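Local structure of mannan endo-1,4-beta-mannosidase (Mytilus edulis, 2C0H) at residues A[194-197]-A[198-202]; A[174-177]-A[178-181]; A[119-122]-A[123-127]; A[231-235]-A[236-240]; A[143-146]-A[147-151]. The protein hydrolyses the 1,4-beta-mannosidic bonds of mannan backbones as an endo-acting glycoside hydrolase of family 5, built as a TIM barrel. The protein carries 3 engineered substitutions. One frame throughout, in Å; residues are numbered along the deposited sequence.

Contact 1. Residues A[194-197]-A[198-202]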
loop_
_atom_site.group_PDB
_atom_site.type_symbol
_atom_site.label_atom_id
_atom_site.label_comp_id
_atom_site.label_asym_id
_atom_site.label_seq_id
_atom_site.Cartn_x
_atom_site.Cartn_y
_atom_site.Cartn_z
ATOM N N HIS A 194 -17.112 5.058 12.847
ATOM C CA HIS A 194 -16.779 3.941 13.735
ATOM C C HIS A 194 -17.522 2.709 13.208
ATOM O O HIS A 194 -18.528 2.281 13.796
ATOM C CB HIS A 194 -17.182 4.247 15.184
ATOM C CG HIS A 194 -16.378 5.342 15.825
ATOM N ND1 HIS A 194 -16.437 5.629 17.173
ATOM C CD2 HIS A 194 -15.475 6.206 15.298
ATOM C CE1 HIS A 194 -15.623 6.638 17.444
ATOM N NE2 HIS A 194 -15.028 7.005 16.323
ATOM N N LEU A 195 -17.020 2.140 12.111
ATOM C CA LEU A 195 -17.779 1.156 11.317
ATOM C C LEU A 195 -17.414 -0.296 11.576
ATOM O O LEU A 195 -18.303 -1.136 11.678
ATOM C CB LEU A 195 -17.626 1.421 9.822
ATOM C CG LEU A 195 -17.911 2.848 9.346
ATOM C CD1 LEU A 195 -17.792 2.914 7.832
ATOM C CD2 LEU A 195 -19.263 3.294 9.819
ATOM N N TYR A 196 -16.118 -0.585 11.654
ATOM C CA TYR A 196 -15.619 -1.966 11.623
ATOM C C TYR A 196 -14.768 -2.291 12.836
ATOM O O TYR A 196 -13.992 -1.466 13.307
ATOM C CB TYR A 196 -14.815 -2.223 10.338
ATOM C CG TYR A 196 -15.558 -1.786 9.096
ATOM C CD1 TYR A 196 -16.822 -2.298 8.802
ATOM C CD2 TYR A 196 -15.036 -0.841 8.239
ATOM C CE1 TYR A 196 -17.530 -1.887 7.685
ATOM C CE2 TYR A 196 -15.735 -0.418 7.127
ATOM C CZ TYR A 196 -16.988 -0.947 6.845
ATOM O OH TYR A 196 -17.686 -0.524 5.740
ATOM N N SER A 197 -14.919 -3.503 13.360
ATOM C CA SER A 197 -14.060 -3.945 14.440
ATOM C C SER A 197 -12.667 -4.284 13.916
ATOM O O SER A 197 -12.485 -4.515 12.726
ATOM C CB SER A 197 -14.650 -5.174 15.121
ATOM O OG SER A 197 -14.718 -6.267 14.232
ATOM N N ALA A 198 -11.692 -4.322 14.817
ATOM C CA ALA A 198 -10.348 -4.767 14.457
ATOM C C ALA A 198 -10.370 -6.152 13.820
ATOM O O ALA A 198 -9.667 -6.394 12.846
ATOM C CB ALA A 198 -9.433 -4.761 15.670
ATOM N N GLN A 199 -11.192 -7.055 14.354
ATOM C CA GLN A 199 -11.305 -8.391 13.767
ATOM C C GLN A 199 -11.863 -8.391 12.320
ATOM O O GLN A 199 -11.424 -9.173 11.471
ATOM C CB GLN A 199 -12.122 -9.308 14.675
ATOM C CG GLN A 199 -12.187 -10.759 14.167
ATOM C CD GLN A 199 -13.388 -11.051 13.273
ATOM O OE1 GLN A 199 -14.460 -10.455 13.427
ATOM N NE2 GLN A 199 -13.223 -12.002 12.351
ATOM N N GLU A 200 -12.823 -7.522 12.027
ATOM C CA GLU A 200 -13.371 -7.429 10.660
ATOM C C GLU A 200 -12.328 -6.961 9.641
ATOM O O GLU A 200 -12.205 -7.514 8.540
ATOM C CB GLU A 200 -14.594 -6.509 10.629
ATOM C CG GLU A 200 -15.851 -7.162 11.176
ATOM C CD GLU A 200 -17.025 -6.209 11.256
ATOM O OE1 GLU A 200 -16.847 -5.083 11.785
ATOM O OE2 GLU A 200 -18.144 -6.592 10.813
ATOM N N ILE A 201 -11.552 -5.952 10.019
ATOM C CA ILE A 201 -10.480 -5.464 9.167
ATOM C C ILE A 201 -9.432 -6.555 8.957
ATOM O O ILE A 201 -8.970 -6.776 7.841
ATOM C CB ILE A 201 -9.852 -4.201 9.767
ATOM C CG1 ILE A 201 -10.850 -3.047 9.653
ATOM C CG2 ILE A 201 -8.520 -3.885 9.084
ATOM C CD1 ILE A 201 -10.526 -1.846 10.491
ATOM N N GLY A 202 -9.060 -7.240 10.036
ATOM C CA GLY A 202 -8.095 -8.332 9.939
ATOM C C GLY A 202 -8.532 -9.444 9.002
ATOM O O GLY A 202 -7.746 -9.971 8.217
HETATM O O HOH W 1 -15.848 -8.377 15.207
#
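E200 folds back over the first turn of helix 198-215 to S197, and the pair closes a capping box. OE1 of E200 takes the S197 N-H on its anti lone pair, with S197 N and E200 OE1 2.9 Å apart and the bond nearly straight at 162°. In return OG of S197, the N-cap residue, accepts from E200 N at 3.2 Å. CG of E200 stands anti to its own carbonyl carbon (chi1 -77°) and the chain runs extended beyond it, which carries the carboxylate alongside the serine; E200 CG passes 3.4 Å from S197 OG. The side chain of Y196 crosses that of E200 at about a right angle, its ring 72° from the carboxylate plane, with OE1 near the ring plane at the edge. CB of Y196 also packs on CG1 of I201 at 4.1 Å, while its hydroxyl bonds to H121 and N125 of helix 121-129. With an alanine here in place of E200, the S197 N-H is likely to lose its acceptor and the incoming loop to shift more freely against the helix. The box thus gives side-chain oxygens to N-H groups at the helix start, where a carboxylate is likely to be favoured by the helix dipole.

Contact 2. Residues A[174-177]-A[178-181]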
loop_
_atom_site.group_PDB
_atom_site.type_symbol
_atom_site.label_atom_id
_atom_site.label_comp_id
_atom_site.label_asym_id
_atom_site.label_seq_id
_atom_site.Cartn_x
_atom_site.Cartn_y
_atom_site.Cartn_z
ATOM N N SER A 174 -10.780 -6.073 24.520
ATOM C CA SER A 174 -10.823 -7.443 24.007
ATOM C C SER A 174 -9.990 -8.375 24.873
ATOM O O SER A 174 -8.978 -7.964 25.439
ATOM C CB SER A 174 -10.306 -7.495 22.567
ATOM O OG SER A 174 -10.253 -8.830 22.076
ATOM N N SER A 175 -10.424 -9.635 24.955
ATOM C CA SER A 175 -9.641 -10.703 25.585
ATOM C C SER A 175 -8.432 -11.104 24.736
ATOM O O SER A 175 -7.447 -11.633 25.266
ATOM C CB SER A 175 -10.521 -11.932 25.835
ATOM O OG SER A 175 -11.596 -11.609 26.703
ATOM N N GLU A 176 -8.517 -10.869 23.425
ATOM C CA GLU A 176 -7.379 -11.015 22.520
ATOM C C GLU A 176 -6.698 -9.655 22.435
ATOM O O GLU A 176 -7.292 -8.707 21.922
ATOM C CB GLU A 176 -7.840 -11.465 21.126
ATOM C CG GLU A 176 -6.718 -11.559 20.080
ATOM C CD GLU A 176 -5.674 -12.616 20.417
ATOM O OE1 GLU A 176 -6.068 -13.756 20.740
ATOM O OE2 GLU A 176 -4.462 -12.312 20.346
ATOM N N PRO A 177 -5.460 -9.543 22.948
ATOM C CA PRO A 177 -4.761 -8.257 22.955
ATOM C C PRO A 177 -4.680 -7.531 21.613
ATOM O O PRO A 177 -4.834 -6.311 21.583
ATOM C CB PRO A 177 -3.353 -8.627 23.443
ATOM C CG PRO A 177 -3.548 -9.818 24.264
ATOM C CD PRO A 177 -4.647 -10.594 23.590
ATOM N N CYS A 178 -4.450 -8.253 20.519
ATOM C CA CYS A 178 -4.271 -7.590 19.220
ATOM C C CYS A 178 -5.567 -7.000 18.652
ATOM O O CYS A 178 -5.505 -6.163 17.747
ATOM C CB CYS A 178 -3.602 -8.520 18.201
ATOM S SG CYS A 178 -4.480 -10.060 17.864
ATOM N N PHE A 179 -6.726 -7.418 19.170
ATOM C CA PHE A 179 -8.010 -6.810 18.779
ATOM C C PHE A 179 -8.454 -5.671 19.700
ATOM O O PHE A 179 -9.472 -5.032 19.435
ATOM C CB PHE A 179 -9.137 -7.846 18.719
ATOM C CG PHE A 179 -8.891 -8.984 17.761
ATOM C CD1 PHE A 179 -8.144 -8.812 16.599
ATOM C CD2 PHE A 179 -9.449 -10.227 18.010
ATOM C CE1 PHE A 179 -7.935 -9.872 15.729
ATOM C CE2 PHE A 179 -9.254 -11.287 17.137
ATOM C CZ PHE A 179 -8.493 -11.113 16.004
ATOM N N ASP A 180 -7.703 -5.420 20.767
ATOM C CA ASP A 180 -8.029 -4.374 21.734
ATOM C C ASP A 180 -7.651 -3.030 21.113
ATOM O O ASP A 180 -6.531 -2.873 20.637
ATOM C CB ASP A 180 -7.248 -4.624 23.040
ATOM C CG ASP A 180 -7.726 -3.763 24.204
ATOM O OD1 ASP A 180 -8.300 -4.320 25.172
ATOM O OD2 ASP A 180 -7.500 -2.536 24.180
ATOM N N THR A 181 -8.573 -2.069 21.096
ATOM C CA THR A 181 -8.291 -0.769 20.480
ATOM C C THR A 181 -8.338 0.389 21.483
ATOM O O THR A 181 -8.487 1.545 21.081
ATOM C CB THR A 181 -9.245 -0.480 19.292
ATOM O OG1 THR A 181 -10.603 -0.462 19.748
ATOM C CG2 THR A 181 -9.098 -1.533 18.203
#
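E176 lays the aliphatic part of its side chain over one face of the F179 ring and against the sulfur of C178. Its CG sits 4.1 Å from the centroid of the F179 ring, 26° off the normal and displaced toward the rim, a CH-pi contact; the ring and the carboxylate planes are 67° apart. The torsions explain the placement: CG is anti to the backbone N (chi1 176°) and the chain then bends at chi2, which turns the carboxylate to the C178 side. SG of C178 lies 3.5 Å from E176 CG and overhangs the same ring face near its rim. C178 also touches C245 of helix 243-250, with no disulfide between them in this structure. Beneath these side chains the backbone makes a 3-10 turn through P177, C178 and F179, part of the long excursion between strand 155-162 and helix 198-215 of the TIM barrel. F179 N donates to E176 O at 3.1 Å, and D180 N to P177 O at 3.1 Å. E176 O is gripped twice, since S174 OG donates to it at 3.0 Å from the opposite face of the carbonyl plane. D180 reaches back past the turn, its OD1 accepting from S174 N at 3.1 Å from above the carboxylate plane, while OD2 holds R182 N. A leucine in place of D180 would probably leave the S174 and R182 N-H groups without these acceptors and free S174 from the far side of this turn. The hydroxyl OG of S174 lies at the edge of the F179 ring, 3.7 Å from F179 CB.

Contact 3. Residues A[119-122]-A[123-127]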
loop_
_atom_site.group_PDB
_atom_site.type_symbol
_atom_site.label_atom_id
_atom_site.label_comp_id
_atom_site.label_asym_id
_atom_site.label_seq_id
_atom_site.Cartn_x
_atom_site.Cartn_y
_atom_site.Cartn_z
ATOM N N SER A 119 -20.261 8.135 -1.742
ATOM C CA SER A 119 -21.593 7.638 -2.117
ATOM C C SER A 119 -21.679 6.185 -2.571
ATOM O O SER A 119 -22.776 5.609 -2.553
ATOM C CB SER A 119 -22.222 8.531 -3.197
ATOM O OG SER A 119 -21.505 8.465 -4.411
ATOM N N THR A 120 -20.561 5.583 -2.966
ATOM C CA THR A 120 -20.591 4.157 -3.301
ATOM C C THR A 120 -19.990 3.300 -2.186
ATOM O O THR A 120 -19.669 2.134 -2.412
ATOM C CB THR A 120 -19.902 3.846 -4.654
ATOM O OG1 THR A 120 -18.477 4.010 -4.540
ATOM C CG2 THR A 120 -20.423 4.756 -5.745
ATOM N N HIS A 121 -19.857 3.853 -0.982
ATOM C CA HIS A 121 -19.249 3.103 0.131
ATOM C C HIS A 121 -19.956 1.790 0.413
ATOM O O HIS A 121 -19.313 0.835 0.845
ATOM C CB HIS A 121 -19.170 3.888 1.441
ATOM C CG HIS A 121 -18.427 3.149 2.509
ATOM N ND1 HIS A 121 -17.066 2.955 2.450
ATOM C CD2 HIS A 121 -18.856 2.481 3.607
ATOM C CE1 HIS A 121 -16.680 2.229 3.485
ATOM N NE2 HIS A 121 -17.748 1.925 4.201
ATOM N N TYR A 122 -21.263 1.746 0.206
ATOM C CA TYR A 122 -22.008 0.508 0.415
ATOM C C TYR A 122 -21.414 -0.686 -0.340
ATOM O O TYR A 122 -21.541 -1.827 0.131
ATOM C CB TYR A 122 -23.479 0.674 0.028
ATOM C CG TYR A 122 -23.740 0.905 -1.450
ATOM C CD1 TYR A 122 -24.040 -0.155 -2.308
ATOM C CD2 TYR A 122 -23.720 2.186 -1.993
ATOM C CE1 TYR A 122 -24.277 0.051 -3.657
ATOM C CE2 TYR A 122 -23.958 2.399 -3.348
ATOM C CZ TYR A 122 -24.236 1.325 -4.181
ATOM O OH TYR A 122 -24.475 1.525 -5.522
ATOM N N ARG A 123 -20.790 -0.443 -1.495
ATOM C CA ARG A 123 -20.181 -1.537 -2.287
ATOM C C ARG A 123 -19.027 -2.153 -1.497
ATOM O O ARG A 123 -18.960 -3.374 -1.306
ATOM C CB ARG A 123 -19.723 -1.061 -3.678
ATOM C CG ARG A 123 -20.881 -0.709 -4.624
ATOM C CD ARG A 123 -20.418 -0.071 -5.936
ATOM N NE ARG A 123 -21.573 0.430 -6.682
ATOM C CZ ARG A 123 -21.536 1.250 -7.728
ATOM N NH1 ARG A 123 -20.393 1.709 -8.220
ATOM N NH2 ARG A 123 -22.675 1.621 -8.292
ATOM N N LEU A 124 -18.103 -1.324 -1.033
ATOM C CA LEU A 124 -17.007 -1.811 -0.204
ATOM C C LEU A 124 -17.502 -2.377 1.133
ATOM O O LEU A 124 -17.007 -3.393 1.612
ATOM C CB LEU A 124 -15.980 -0.681 0.021
ATOM C CG LEU A 124 -14.814 -0.957 0.962
ATOM C CD1 LEU A 124 -13.979 -2.143 0.542
ATOM C CD2 LEU A 124 -13.932 0.284 1.026
ATOM N N ASN A 125 -18.485 -1.720 1.745
ATOM C CA ASN A 125 -19.057 -2.161 3.014
ATOM C C ASN A 125 -19.503 -3.618 2.991
ATOM O O ASN A 125 -19.238 -4.371 3.928
ATOM C CB ASN A 125 -20.238 -1.277 3.418
ATOM C CG ASN A 125 -20.861 -1.721 4.720
ATOM O OD1 ASN A 125 -21.925 -2.339 4.734
ATOM N ND2 ASN A 125 -20.190 -1.452 5.819
ATOM N N GLY A 126 -20.193 -3.991 1.927
ATOM C CA GLY A 126 -20.640 -5.369 1.772
ATOM C C GLY A 126 -19.507 -6.366 1.814
ATOM O O GLY A 126 -19.628 -7.439 2.406
ATOM N N LEU A 127 -18.405 -6.035 1.148
ATOM C CA LEU A 127 -17.235 -6.926 1.101
ATOM C C LEU A 127 -16.562 -7.014 2.485
ATOM O O LEU A 127 -15.972 -8.024 2.849
ATOM C CB LEU A 127 -16.227 -6.429 0.049
ATOM C CG LEU A 127 -16.705 -6.208 -1.391
ATOM C CD1 LEU A 127 -15.558 -5.787 -2.309
ATOM C CD2 LEU A 127 -17.371 -7.449 -1.946
HETATM O O HOH W 2 -23.435 -2.717 2.135
#
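Y122 and R123 lie side by side and point the same way, the arginine chain running extended past one face of the tyrosine ring. R123 CG makes a CH-pi contact over that face, 4.0 Å from the centroid of the Y122 ring, and the guanidinium plane stands 75° to that ring. One guanidinium face is met near its rim by the methyl of T120, with CG2 of T120 3.9 Å from R123 NH1. Van der Waals packing continues at H121. CG of H121 is anti to the backbone N (chi1 -174°), which swings the ring along the helix: its CD2 approaches CB of N125 at 4.0 Å, and L124 CD2 meets it obliquely at CE1. Among backbone bonds, N125 N donates to H121 O at 2.8 Å and G126 N to Y122 O at 3.1 Å, while R123 N binds T120 O in the turn before them. A water donates both to Y122 O, at 2.9 Å, and to N125 OD1, at 3.0 Å. Two polar ends tie outward: H121 ND1 holds E69, and R123 NH1 holds G70 O. This is the opening of helix 121-129, an additional helix after the C-terminal end of barrel strand 106-113, the side where TIM-barrel enzymes carry their active sites; L124 lies about 9 Å, side chain to side chain, from N162, which probably binds substrate.

Contact 4. Residues A[231-235]-A[236-240]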
loop_
_atom_site.group_PDB
_atom_site.type_symbol
_atom_site.label_atom_id
_atom_site.label_comp_id
_atom_site.label_asym_id
_atom_site.label_seq_id
_atom_site.Cartn_x
_atom_site.Cartn_y
_atom_site.Cartn_z
ATOM N N ASP A 231 0.491 -0.535 14.090
ATOM C CA ASP A 231 1.456 -1.329 13.299
ATOM C C ASP A 231 2.698 -1.778 14.092
ATOM O O ASP A 231 3.696 -2.180 13.490
ATOM C CB ASP A 231 1.885 -0.547 12.027
ATOM C CG ASP A 231 2.154 -1.456 10.820
ATOM O OD1 ASP A 231 3.078 -2.299 10.872
ATOM O OD2 ASP A 231 1.459 -1.318 9.786
ATOM N N THR A 232 2.631 -1.745 15.423
ATOM C CA THR A 232 3.722 -2.250 16.281
ATOM C C THR A 232 3.195 -2.755 17.620
ATOM O O THR A 232 2.235 -2.201 18.169
ATOM C CB THR A 232 4.836 -1.181 16.532
ATOM O OG1 THR A 232 5.895 -1.759 17.306
ATOM C CG2 THR A 232 4.312 0.039 17.268
ATOM N N ASP A 233 3.833 -3.800 18.146
ATOM C CA ASP A 233 3.542 -4.294 19.481
ATOM C C ASP A 233 4.460 -3.661 20.543
ATOM O O ASP A 233 4.335 -3.966 21.728
ATOM C CB ASP A 233 3.651 -5.824 19.519
ATOM C CG ASP A 233 2.546 -6.516 18.721
ATOM O OD1 ASP A 233 1.377 -6.065 18.772
ATOM O OD2 ASP A 233 2.834 -7.546 18.070
ATOM N N ALA A 234 5.382 -2.797 20.122
ATOM C CA ALA A 234 6.221 -2.035 21.049
ATOM C C ALA A 234 5.518 -0.760 21.529
ATOM O O ALA A 234 4.449 -0.404 21.034
ATOM C CB ALA A 234 7.541 -1.695 20.389
ATOM N N MET A 235 6.119 -0.090 22.516
ATOM C CA MET A 235 5.675 1.230 22.986
ATOM C C MET A 235 4.234 1.287 23.530
ATOM O O MET A 235 3.622 2.360 23.574
ATOM C CB MET A 235 5.852 2.266 21.859
ATOM C CG MET A 235 7.206 2.223 21.166
ATOM S SD MET A 235 7.360 3.454 19.850
ATOM C CE MET A 235 7.519 4.963 20.788
ATOM N N GLY A 236 3.688 0.149 23.957
ATOM C CA GLY A 236 2.323 0.103 24.478
ATOM C C GLY A 236 1.211 0.058 23.438
ATOM O O GLY A 236 0.030 0.257 23.768
ATOM N N PHE A 237 1.570 -0.217 22.187
ATOM C CA PHE A 237 0.599 -0.296 21.096
ATOM C C PHE A 237 0.391 -1.748 20.688
ATOM O O PHE A 237 0.949 -2.655 21.305
ATOM C CB PHE A 237 1.074 0.543 19.908
ATOM C CG PHE A 237 1.458 1.951 20.272
ATOM C CD1 PHE A 237 0.664 2.706 21.120
ATOM C CD2 PHE A 237 2.604 2.521 19.742
ATOM C CE1 PHE A 237 1.020 4.006 21.461
ATOM C CE2 PHE A 237 2.962 3.823 20.075
ATOM C CZ PHE A 237 2.166 4.560 20.925
ATOM N N HIS A 238 -0.440 -1.969 19.674
ATOM C CA HIS A 238 -0.657 -3.311 19.138
ATOM C C HIS A 238 -0.574 -3.305 17.615
ATOM O O HIS A 238 -1.018 -2.358 16.967
ATOM C CB HIS A 238 -2.018 -3.851 19.573
ATOM C CG HIS A 238 -2.129 -4.095 21.045
ATOM N ND1 HIS A 238 -1.344 -5.016 21.708
ATOM C CD2 HIS A 238 -2.937 -3.547 21.982
ATOM C CE1 HIS A 238 -1.666 -5.023 22.990
ATOM N NE2 HIS A 238 -2.626 -4.136 23.183
ATOM N N ASN A 239 0.005 -4.357 17.040
ATOM C CA ASN A 239 0.096 -4.504 15.586
ATOM C C ASN A 239 -1.094 -5.293 15.039
ATOM O O ASN A 239 -1.154 -6.496 15.205
ATOM C CB ASN A 239 1.417 -5.198 15.202
ATOM C CG ASN A 239 1.686 -5.225 13.687
ATOM O OD1 ASN A 239 0.907 -4.737 12.864
ATOM N ND2 ASN A 239 2.818 -5.820 13.321
ATOM N N LEU A 240 -2.011 -4.603 14.371
ATOM C CA LEU A 240 -3.163 -5.238 13.715
ATOM C C LEU A 240 -2.808 -6.160 12.552
ATOM O O LEU A 240 -3.655 -6.965 12.137
ATOM C CB LEU A 240 -4.117 -4.175 13.162
ATOM C CG LEU A 240 -4.832 -3.231 14.122
ATOM C CD1 LEU A 240 -5.585 -2.144 13.361
ATOM C CD2 LEU A 240 -5.793 -4.006 14.998
HETATM O O HOH W 3 4.468 -7.013 15.563
HETATM O O HOH W 4 4.437 -2.514 24.238
#
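G236 follows M235 at the tip of a type I' beta turn running from A234 to F237, and its N-H reaches D233 O through a water. With both backbone angles positive, any side chain here would collide with M235 O, so only glycine fits comfortably. F237 closes the turn, its N donating to A234 O at 3.1 Å. CG of F237 is anti to its carbonyl carbon (chi1 -51°), which brings the ring over the turn: M235 O sits 3.6 Å above the F237 ring plane, over the centre of one face, M235 CB packs on F237 CE2 at 3.7 Å, and CG2 of T232 comes in at the ring edge, 3.9 Å from F237 CD2. H238 presents its ring edge to D233, ND1 of H238 and OD1 of D233 being 4.1 Å apart, and stacks edge-to-face with H183. N239 N donates to D233 OD1 at 2.8 Å, arriving 49° above the carboxylate plane. The N239 amide lies beside the D231 carboxylate, the planes 29° apart; N239 OD1 accepts from Y241 N, and a water joins N239 ND2 to D233 OD2. Both D233 oxygens are therefore engaged, a side chain standing in for a backbone partner in tying the two arms of the loop, and a protonated H238 would probably stabilise its charge.

Contact 5. Residues A[143-146]-A[147-151]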
loop_
_atom_site.group_PDB
_atom_site.type_symbol
_atom_site.label_atom_id
_atom_site.label_comp_id
_atom_site.label_asym_id
_atom_site.label_seq_id
_atom_site.Cartn_x
_atom_site.Cartn_y
_atom_site.Cartn_z
ATOM N N LYS A 143 -8.548 -12.864 -8.150
ATOM C CA LYS A 143 -7.737 -13.957 -8.684
ATOM C C LYS A 143 -7.448 -13.822 -10.195
ATOM O O LYS A 143 -6.291 -13.956 -10.613
ATOM C CB LYS A 143 -8.332 -15.325 -8.309
ATOM C CG LYS A 143 -8.093 -15.694 -6.881
ATOM C CD LYS A 143 -8.526 -17.122 -6.574
ATOM C CE LYS A 143 -8.123 -17.525 -5.197
ATOM N NZ LYS A 143 -8.620 -18.910 -4.869
ATOM N N PRO A 144 -8.476 -13.570 -11.031
ATOM C CA PRO A 144 -8.241 -13.332 -12.463
ATOM C C PRO A 144 -7.202 -12.243 -12.750
ATOM O O PRO A 144 -6.345 -12.419 -13.611
ATOM C CB PRO A 144 -9.632 -12.937 -12.979
ATOM C CG PRO A 144 -10.561 -13.637 -12.064
ATOM C CD PRO A 144 -9.916 -13.607 -10.717
ATOM N N MET A 145 -7.268 -11.147 -12.002
ATOM C CA MET A 145 -6.362 -10.032 -12.186
ATOM C C MET A 145 -4.929 -10.409 -11.803
ATOM O O MET A 145 -3.989 -10.184 -12.577
ATOM C CB MET A 145 -6.846 -8.854 -11.348
ATOM C CG MET A 145 -6.205 -7.554 -11.627
ATOM S SD MET A 145 -7.291 -6.253 -10.967
ATOM C CE MET A 145 -7.543 -6.814 -9.283
ATOM N N ALA A 146 -4.768 -11.001 -10.625
ATOM C CA ALA A 146 -3.440 -11.348 -10.123
ATOM C C ALA A 146 -2.805 -12.432 -10.987
ATOM O O ALA A 146 -1.606 -12.410 -11.244
ATOM C CB ALA A 146 -3.508 -11.778 -8.689
ATOM N N ASN A 147 -3.611 -13.374 -11.461
ATOM C CA ASN A 147 -3.073 -14.435 -12.312
ATOM C C ASN A 147 -2.624 -13.914 -13.687
ATOM O O ASN A 147 -1.574 -14.299 -14.209
ATOM C CB ASN A 147 -4.129 -15.532 -12.478
ATOM C CG ASN A 147 -3.546 -16.820 -12.999
ATOM O OD1 ASN A 147 -2.610 -17.371 -12.417
ATOM N ND2 ASN A 147 -4.088 -17.302 -14.101
ATOM N N ALA A 148 -3.402 -13.009 -14.265
ATOM C CA ALA A 148 -3.130 -12.486 -15.596
ATOM C C ALA A 148 -1.860 -11.626 -15.645
ATOM O O ALA A 148 -1.167 -11.606 -16.654
ATOM C CB ALA A 148 -4.317 -11.674 -16.094
ATOM N N LEU A 149 -1.595 -10.894 -14.570
ATOM C CA LEU A 149 -0.492 -9.911 -14.537
ATOM C C LEU A 149 0.806 -10.380 -13.879
ATOM O O LEU A 149 1.808 -9.653 -13.882
ATOM C CB LEU A 149 -0.980 -8.648 -13.832
ATOM C CG LEU A 149 -2.151 -7.981 -14.538
ATOM C CD1 LEU A 149 -2.703 -6.846 -13.699
ATOM C CD2 LEU A 149 -1.769 -7.471 -15.918
ATOM N N LYS A 150 0.826 -11.592 -13.340
ATOM C CA LYS A 150 1.971 -12.046 -12.546
ATOM C C LYS A 150 3.309 -12.163 -13.284
ATOM O O LYS A 150 4.353 -12.143 -12.642
ATOM C CB LYS A 150 1.652 -13.372 -11.863
ATOM C CG LYS A 150 1.439 -14.519 -12.790
ATOM C CD LYS A 150 1.012 -15.721 -12.002
ATOM C CE LYS A 150 0.673 -16.845 -12.911
ATOM N NZ LYS A 150 0.243 -18.046 -12.131
ATOM N N ASN A 151 3.294 -12.279 -14.608
ATOM C CA ASN A 151 4.552 -12.389 -15.362
ATOM C C ASN A 151 5.033 -11.050 -15.921
ATOM O O ASN A 151 6.023 -10.995 -16.654
ATOM C CB ASN A 151 4.430 -13.439 -16.471
ATOM C CG ASN A 151 4.170 -14.841 -15.928
ATOM O OD1 ASN A 151 4.785 -15.271 -14.950
ATOM N ND2 ASN A 151 3.255 -15.569 -16.575
#
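K143, P144 and M145 offer their carbonyls in turn to N147, A148 and L149, the i to i+4 bonding of an alpha-helix, with N147 N 2.9 Å from K143 O and L149 N 3.2 Å from M145 O. The helix is 131-149, one of those that pack round the strands of the TIM barrel, taken here at its C-terminal turns before the chain runs on to strand 155-162. P144, having no N-H, gives no bond to the preceding turn, and the helix kinks there. One side of this stretch is apolar: CG of M145 touches CD1 of L149 at 4.1 Å, the two side chains crossing obliquely. CG of M145 is anti to the backbone N (chi1 -168°) and the chain bends only at its end, and the M145 side chain reaches L66 and H67 of strand 61-68, while both M145 and L149 rest on M93 of helix 89-102. L149 also covers its own acceptor, its CG lying 3.5 Å from M145 O. A148 carries a methyl that stays close to the backbone, A148 CB being 3.3 Å from P144 O. On another side of the helix A146 and N147 pack on V215 of helix 198-215, and K143 forms a salt bridge with E214 of that helix. K150, near the C-terminal end of the helix, sends its extended chain back alongside it; K150 NZ bonds to V215 O and donates to N147 OD1 at 2.9 Å, tilted 27° from the carbonyl plane of that amide.

From the N terminus the contacts come in series, none nested in or crossing another: contact 3 opens helix 121-129, contact 5 lies toward the end of the next helix, 131-149, contact 2 turns the long loop after strand 155-162, contact 1 passes that loop into helix 198-215, and contact 4 closes a hairpin-like turn between strand 221-225 and helix 243-250. Contact 1 is the junction: it meets contact 3 through Y196, contact 2 where A198 and Q199 pack on F179, and contact 4 where A198 meets L240. Contacts 2 and 4 also touch, H238 lying against P177. Contact 5 stands apart, its centre about 33 Å from that of contact 4, across the barrel.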